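Long-range contacts in putative PII-like nitrogen regulatory protein (Shewanella baltica, PDB 3CE8), which is of unknown function but, as a putative PII-like protein that assembles as a trimer, may have a role in nitrogen regulation: residues 27-32 and 78-83; 22-27 and 108-113. All blocks are in the same frame, centred on the assembly; numbering follows the deposited sequence.

Contact 1. Residues 27-32 and 78-83; sequences VLIAQN and FCKFEI. With EDO (1,2-ethanediol), chain E.
Ile29 and Lys80 face each other as an antiparallel non-hydrogen-bonded pair, with CD1 of Ile29, the end of its longer branch, 3.5 Å from CG of Lys80. The other branch, CG2, turns to Phe78 and sits 3.7 Å from its CB, the two side chains crossing at about a right angle. With CG anti to the backbone N (chi1 180°) and the chain extended beyond it, Lys80 also passes Val27, whose CG1 is 4.0 Å from CE of Lys80. The second methyl of Val27, CG2, is 4.0 Å from CG of Glu82; these two side chains stand side by side, pointing the same way. Lys80 NZ and Glu82 OE2 form a long salt bridge (3.6 Å). The Lys80 side chain lies close to a bound phosphate, and O1 of a 1,2-ethanediol donates to Glu82 O (3.1 Å), both molecules probably from the crystallisation liquor. On the other face, Ala30 CB comes to the edge of the Phe81 ring, 4.1 Å from CE1, and Leu28 packs CB to CB on Phe81. Between the faces, Leu28 and Phe81 exchange two backbone hydrogen bonds, as do Ala30 and Cys79, the straightest being Cys79 N to Ala30 O (2.8 Å, 171°). The pair forms the middle of a four-stranded antiparallel sheet: strand 50-60 flanks 78-83, strand 106-112 flanks 27-32, and helix 35-42 packs on Ala30 and Phe81 through Ile38.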
loop_
_atom_site.group_PDB
_atom_site.type_symbol
_atom_site.label_atom_id
_atom_site.label_comp_id
_atom_site.label_asym_id
_atom_site.label_seq_id
_atom_site.Cartn_x
_atom_site.Cartn_y
_atom_site.Cartn_z
ATOM N N VAL A 27 8.604 1.391 2.001
ATOM C CA VAL A 27 7.877 2.167 0.980
ATOM C C VAL A 27 8.631 3.463 0.826
ATOM O O VAL A 27 8.938 4.172 1.796
ATOM C CB VAL A 27 6.418 2.483 1.334
ATOM C CG1 VAL A 27 5.813 3.345 0.220
ATOM C CG2 VAL A 27 5.637 1.183 1.546
ATOM N N LEU A 28 8.938 3.737 -0.427
ATOM C CA LEU A 28 9.804 4.863 -0.831
ATOM C C LEU A 28 9.177 5.644 -1.974
ATOM O O LEU A 28 8.818 5.065 -2.993
ATOM C CB LEU A 28 11.160 4.265 -1.250
ATOM C CG LEU A 28 12.222 5.161 -1.868
ATOM C CD1 LEU A 28 12.774 6.181 -0.870
ATOM C CD2 LEU A 28 13.321 4.257 -2.390
ATOM N N ILE A 29 8.994 6.946 -1.760
ATOM C CA ILE A 29 8.396 7.840 -2.765
ATOM C C ILE A 29 9.531 8.621 -3.399
ATOM O O ILE A 29 10.005 9.613 -2.855
ATOM C CB ILE A 29 7.329 8.786 -2.160
ATOM C CG1 ILE A 29 6.296 7.971 -1.378
ATOM C CG2 ILE A 29 6.645 9.598 -3.224
ATOM C CD1 ILE A 29 5.782 6.788 -2.148
ATOM N N ALA A 30 9.929 8.129 -4.569
ATOM C CA ALA A 30 11.073 8.595 -5.342
ATOM C C ALA A 30 10.688 9.425 -6.531
ATOM O O ALA A 30 9.673 9.217 -7.203
ATOM C CB ALA A 30 11.897 7.396 -5.812
ATOM N N GLN A 31 11.564 10.356 -6.828
ATOM C CA GLN A 31 11.340 11.249 -7.962
ATOM C C GLN A 31 11.640 10.445 -9.203
ATOM O O GLN A 31 12.445 9.537 -9.176
ATOM C CB GLN A 31 12.204 12.496 -7.839
ATOM C CG GLN A 31 12.325 12.955 -6.375
ATOM C CD GLN A 31 12.793 14.373 -6.247
ATOM O OE1 GLN A 31 12.277 15.263 -6.930
ATOM N NE2 GLN A 31 13.751 14.610 -5.343
ATOM N N ASN A 32 10.944 10.760 -10.277
ATOM C CA ASN A 32 11.050 9.982 -11.524
ATOM C C ASN A 32 12.441 9.910 -12.131
ATOM O O ASN A 32 12.765 8.948 -12.818
ATOM C CB ASN A 32 10.020 10.438 -12.577
ATOM C CG ASN A 32 8.587 9.975 -12.233
ATOM O OD1 ASN A 32 8.382 8.947 -11.570
ATOM N ND2 ASN A 32 7.597 10.726 -12.704
ATOM N N PHE A 78 5.257 10.866 -8.828
ATOM C CA PHE A 78 6.395 10.074 -8.352
ATOM C C PHE A 78 6.269 8.603 -8.629
ATOM O O PHE A 78 5.254 8.054 -9.034
ATOM C CB PHE A 78 6.590 10.190 -6.826
ATOM C CG PHE A 78 6.663 11.597 -6.313
ATOM C CD1 PHE A 78 5.507 12.309 -6.045
ATOM C CD2 PHE A 78 7.874 12.191 -6.057
ATOM C CE1 PHE A 78 5.553 13.594 -5.562
ATOM C CE2 PHE A 78 7.932 13.486 -5.574
ATOM C CZ PHE A 78 6.771 14.181 -5.328
ATOM N N CYS A 79 7.353 7.972 -8.284
ATOM C CA CYS A 79 7.481 6.558 -8.420
ATOM C C CYS A 79 7.484 5.974 -7.021
ATOM O O CYS A 79 8.261 6.368 -6.172
ATOM C CB CYS A 79 8.770 6.242 -9.181
ATOM S SG CYS A 79 9.035 4.475 -9.485
ATOM N N LYS A 80 6.574 5.045 -6.790
ATOM C CA LYS A 80 6.440 4.398 -5.502
ATOM C C LYS A 80 6.912 2.961 -5.573
ATOM O O LYS A 80 6.338 2.080 -6.252
ATOM C CB LYS A 80 4.994 4.474 -5.007
ATOM C CG LYS A 80 4.681 3.821 -3.652
ATOM C CD LYS A 80 3.151 3.699 -3.501
ATOM C CE LYS A 80 2.653 3.027 -2.248
ATOM N NZ LYS A 80 1.165 2.804 -2.298
ATOM N N PHE A 81 7.981 2.780 -4.814
ATOM C CA PHE A 81 8.658 1.510 -4.647
ATOM C C PHE A 81 8.213 0.870 -3.360
ATOM O O PHE A 81 8.038 1.533 -2.343
ATOM C CB PHE A 81 10.183 1.698 -4.527
ATOM C CG PHE A 81 10.893 2.054 -5.836
ATOM C CD1 PHE A 81 11.037 3.373 -6.234
ATOM C CD2 PHE A 81 11.456 1.062 -6.631
ATOM C CE1 PHE A 81 11.696 3.677 -7.403
ATOM C CE2 PHE A 81 12.100 1.371 -7.807
ATOM C CZ PHE A 81 12.229 2.668 -8.191
ATOM N N GLU A 82 8.031 -0.434 -3.428
ATOM C CA GLU A 82 7.751 -1.247 -2.249
ATOM C C GLU A 82 8.730 -2.401 -2.245
ATOM O O GLU A 82 8.820 -3.175 -3.212
ATOM C CB GLU A 82 6.302 -1.726 -2.217
ATOM C CG GLU A 82 5.334 -0.581 -2.022
ATOM C CD GLU A 82 3.913 -1.007 -1.710
ATOM O OE1 GLU A 82 3.574 -2.208 -1.708
ATOM O OE2 GLU A 82 3.125 -0.105 -1.428
ATOM N N ILE A 83 9.478 -2.457 -1.146
ATOM C CA ILE A 83 10.583 -3.387 -0.960
ATOM C C ILE A 83 10.556 -4.169 0.350
ATOM O O ILE A 83 10.862 -3.686 1.435
ATOM C CB ILE A 83 11.920 -2.615 -1.036
ATOM C CG1 ILE A 83 11.923 -1.729 -2.287
ATOM C CG2 ILE A 83 13.149 -3.558 -0.998
ATOM C CD1 ILE A 83 12.675 -0.484 -2.064
HETATM C C1 EDO E . 7.432 -6.372 -2.522
HETATM O O1 EDO E . 7.054 -5.702 -3.730
HETATM C C2 EDO E . 8.154 -7.675 -2.814
HETATM O O2 EDO E . 9.474 -7.290 -2.483
#

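Contact 2. Residues 22-27 and 108-113; sequences TEQLLV and YWIMPI
Val27 lies over one face of the Trp109 indole, its CB 3.8 Å from the centroid of the five-membered ring and 20° off the normal, a CH-pi contact. Trp109 CG stands between its backbone N and carbonyl carbon (chi1 60°), which brings that face against Val27. CG1 of the valine reaches toward the rim, 3.5 Å from CZ2 of Trp109. On the opposite face of the sheet Leu26 directs CD1 to CD2 of Tyr108 (3.6 Å), and CG2 of Ile110 presses on the amide of Gln24, 3.5 Å from CD. Four backbone hydrogen bonds link the strands, Val27 N to Trp109 O being short and nearly straight (2.7 Å, 173°). Toward Glu23 and Ile113 direct pairing gives way to water: one molecule lies 2.6 Å from Glu23 O and accepts from Ile113 N at 3.2 Å. Here the Ile113 side chain still points toward the partner strand, with CB 3.4 Å from Glu23 O. The chemistry is thus a regular backbone network between largely apolar faces. Buried polar ends find partners beyond the two strands, Gln24 NE2 in Gln90 and His85, Tyr108 OH in Gln115 of the second subunit, whereas Trp109 NE1 has none in the model, so packing alone appears to hold the indole.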
loop_
_atom_site.group_PDB
_atom_site.type_symbol
_atom_site.label_atom_id
_atom_site.label_comp_id
_atom_site.label_asym_id
_atom_site.label_seq_id
_atom_site.Cartn_x
_atom_site.Cartn_y
_atom_site.Cartn_z
ATOM N N THR A 22 9.965 -10.742 11.030
ATOM C CA THR A 22 11.337 -10.259 10.827
ATOM C C THR A 22 11.418 -9.608 9.436
ATOM O O THR A 22 12.398 -8.970 9.098
ATOM C CB THR A 22 12.366 -11.372 10.944
ATOM O OG1 THR A 22 12.051 -12.399 9.992
ATOM C CG2 THR A 22 12.403 -11.931 12.390
ATOM N N GLU A 23 10.354 -9.800 8.655
ATOM C CA GLU A 23 10.187 -9.146 7.327
ATOM C C GLU A 23 9.384 -7.894 7.525
ATOM O O GLU A 23 8.445 -7.826 8.328
ATOM C CB GLU A 23 9.462 -9.992 6.276
ATOM C CG GLU A 23 10.253 -11.177 5.770
ATOM C CD GLU A 23 11.442 -10.797 4.911
ATOM O OE1 GLU A 23 11.288 -9.951 4.007
ATOM O OE2 GLU A 23 12.524 -11.384 5.119
ATOM N N GLN A 24 9.775 -6.886 6.782
ATOM C CA GLN A 24 9.091 -5.610 6.845
ATOM C C GLN A 24 9.129 -4.968 5.462
ATOM O O GLN A 24 9.943 -5.333 4.630
ATOM C CB GLN A 24 9.702 -4.738 7.940
ATOM C CG GLN A 24 11.166 -4.500 7.771
ATOM C CD GLN A 24 11.755 -3.649 8.883
ATOM O OE1 GLN A 24 11.280 -3.695 10.030
ATOM N NE2 GLN A 24 12.818 -2.865 8.544
ATOM N N LEU A 25 8.206 -4.056 5.224
ATOM C CA LEU A 25 8.066 -3.418 3.922
ATOM C C LEU A 25 8.592 -1.988 3.884
ATOM O O LEU A 25 8.147 -1.160 4.633
ATOM C CB LEU A 25 6.570 -3.424 3.534
ATOM C CG LEU A 25 6.200 -3.023 2.112
ATOM C CD1 LEU A 25 6.719 -4.106 1.169
ATOM C CD2 LEU A 25 4.669 -2.768 1.958
ATOM N N LEU A 26 9.563 -1.716 3.037
ATOM C CA LEU A 26 10.010 -0.334 2.842
ATOM C C LEU A 26 9.233 0.266 1.711
ATOM O O LEU A 26 9.139 -0.316 0.637
ATOM C CB LEU A 26 11.500 -0.244 2.490
ATOM C CG LEU A 26 12.033 1.134 2.090
ATOM C CD1 LEU A 26 12.023 2.135 3.243
ATOM C CD2 LEU A 26 13.438 0.897 1.616
ATOM N N VAL A 27 8.604 1.391 2.001
ATOM C CA VAL A 27 7.877 2.167 0.980
ATOM C C VAL A 27 8.631 3.463 0.826
ATOM O O VAL A 27 8.938 4.172 1.796
ATOM C CB VAL A 27 6.418 2.483 1.334
ATOM C CG1 VAL A 27 5.813 3.345 0.220
ATOM C CG2 VAL A 27 5.637 1.183 1.546
ATOM N N TYR A 108 10.107 8.173 2.850
ATOM C CA TYR A 108 9.949 6.739 3.033
ATOM C C TYR A 108 9.299 6.401 4.340
ATOM O O TYR A 108 9.203 7.214 5.253
ATOM C CB TYR A 108 11.291 6.010 2.977
ATOM C CG TYR A 108 12.082 6.136 4.264
ATOM C CD1 TYR A 108 12.810 7.262 4.539
ATOM C CD2 TYR A 108 12.079 5.129 5.204
ATOM C CE1 TYR A 108 13.535 7.398 5.732
ATOM C CE2 TYR A 108 12.792 5.249 6.398
ATOM C CZ TYR A 108 13.518 6.382 6.658
ATOM O OH TYR A 108 14.231 6.520 7.839
ATOM N N TRP A 109 8.803 5.183 4.362
ATOM C CA TRP A 109 8.261 4.588 5.572
ATOM C C TRP A 109 8.380 3.081 5.536
ATOM O O TRP A 109 8.573 2.498 4.503
ATOM C CB TRP A 109 6.858 5.082 5.938
ATOM C CG TRP A 109 5.839 4.845 4.946
ATOM C CD1 TRP A 109 4.998 3.777 4.862
ATOM C CD2 TRP A 109 5.493 5.723 3.870
ATOM N NE1 TRP A 109 4.148 3.923 3.759
ATOM C CE2 TRP A 109 4.443 5.101 3.132
ATOM C CE3 TRP A 109 5.982 6.970 3.441
ATOM C CZ2 TRP A 109 3.879 5.675 2.006
ATOM C CZ3 TRP A 109 5.410 7.550 2.304
ATOM C CH2 TRP A 109 4.366 6.895 1.604
ATOM N N ILE A 110 8.409 2.497 6.728
ATOM C CA ILE A 110 8.614 1.052 6.919
ATOM C C ILE A 110 7.457 0.541 7.710
ATOM O O ILE A 110 7.062 1.116 8.725
ATOM C CB ILE A 110 9.953 0.724 7.676
ATOM C CG1 ILE A 110 11.170 1.343 6.935
ATOM C CG2 ILE A 110 10.096 -0.775 7.816
ATOM C CD1 ILE A 110 12.498 1.027 7.537
HETATM N N MSE A 111 6.867 -0.523 7.198
HETATM C CA MSE A 111 5.665 -1.089 7.806
HETATM C C MSE A 111 5.877 -2.520 8.154
HETATM O O MSE A 111 6.620 -3.225 7.488
HETATM C CB MSE A 111 4.507 -1.020 6.831
HETATM C CG MSE A 111 4.454 0.326 6.165
HETATM SE SE MSE A 111 2.937 0.583 5.034
HETATM C CE MSE A 111 1.622 0.631 6.411
ATOM N N PRO A 112 5.204 -2.957 9.201
ATOM C CA PRO A 112 5.335 -4.325 9.574
ATOM C C PRO A 112 4.491 -5.217 8.711
ATOM O O PRO A 112 3.436 -4.809 8.175
ATOM C CB PRO A 112 4.820 -4.335 11.007
ATOM C CG PRO A 112 3.846 -3.235 11.057
ATOM C CD PRO A 112 4.290 -2.214 10.076
ATOM N N ILE A 113 5.022 -6.429 8.579
ATOM C CA ILE A 113 4.431 -7.563 7.851
ATOM C C ILE A 113 4.222 -8.700 8.820
ATOM O O ILE A 113 5.149 -9.101 9.497
ATOM C CB ILE A 113 5.375 -8.113 6.792
ATOM C CG1 ILE A 113 5.575 -7.092 5.688
ATOM C CG2 ILE A 113 4.826 -9.426 6.243
ATOM C CD1 ILE A 113 4.316 -6.379 5.353
HETATM O O HOH W 1 7.498 -6.896 10.582
#

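How the contacts relate
Strand 23-31 is common to both contacts, with 74-86 along one edge and 106-112 along the other, and Val27 takes part in each. Their centres are 13 Å apart, and contact 1 is nested along the chain inside the loop closed by contact 2. They touch directly: Ile83 N is 2.8 Å from Leu26 O, a probable hydrogen bond that continues the central pairing, and Ile29 CG1 packs 3.7 Å from Trp109 CH2. No active site is known. Bound phosphate nevertheless lies about 3 Å from the Lys80 side chain and about 5 Å from that of Met111, although such ions probably come from the crystallisation liquor. Both contacts reach the second subunit: Tyr108, Trp109 and Ile110 of this chain pair antiparallel with its strand, so the sheet runs on across the interface.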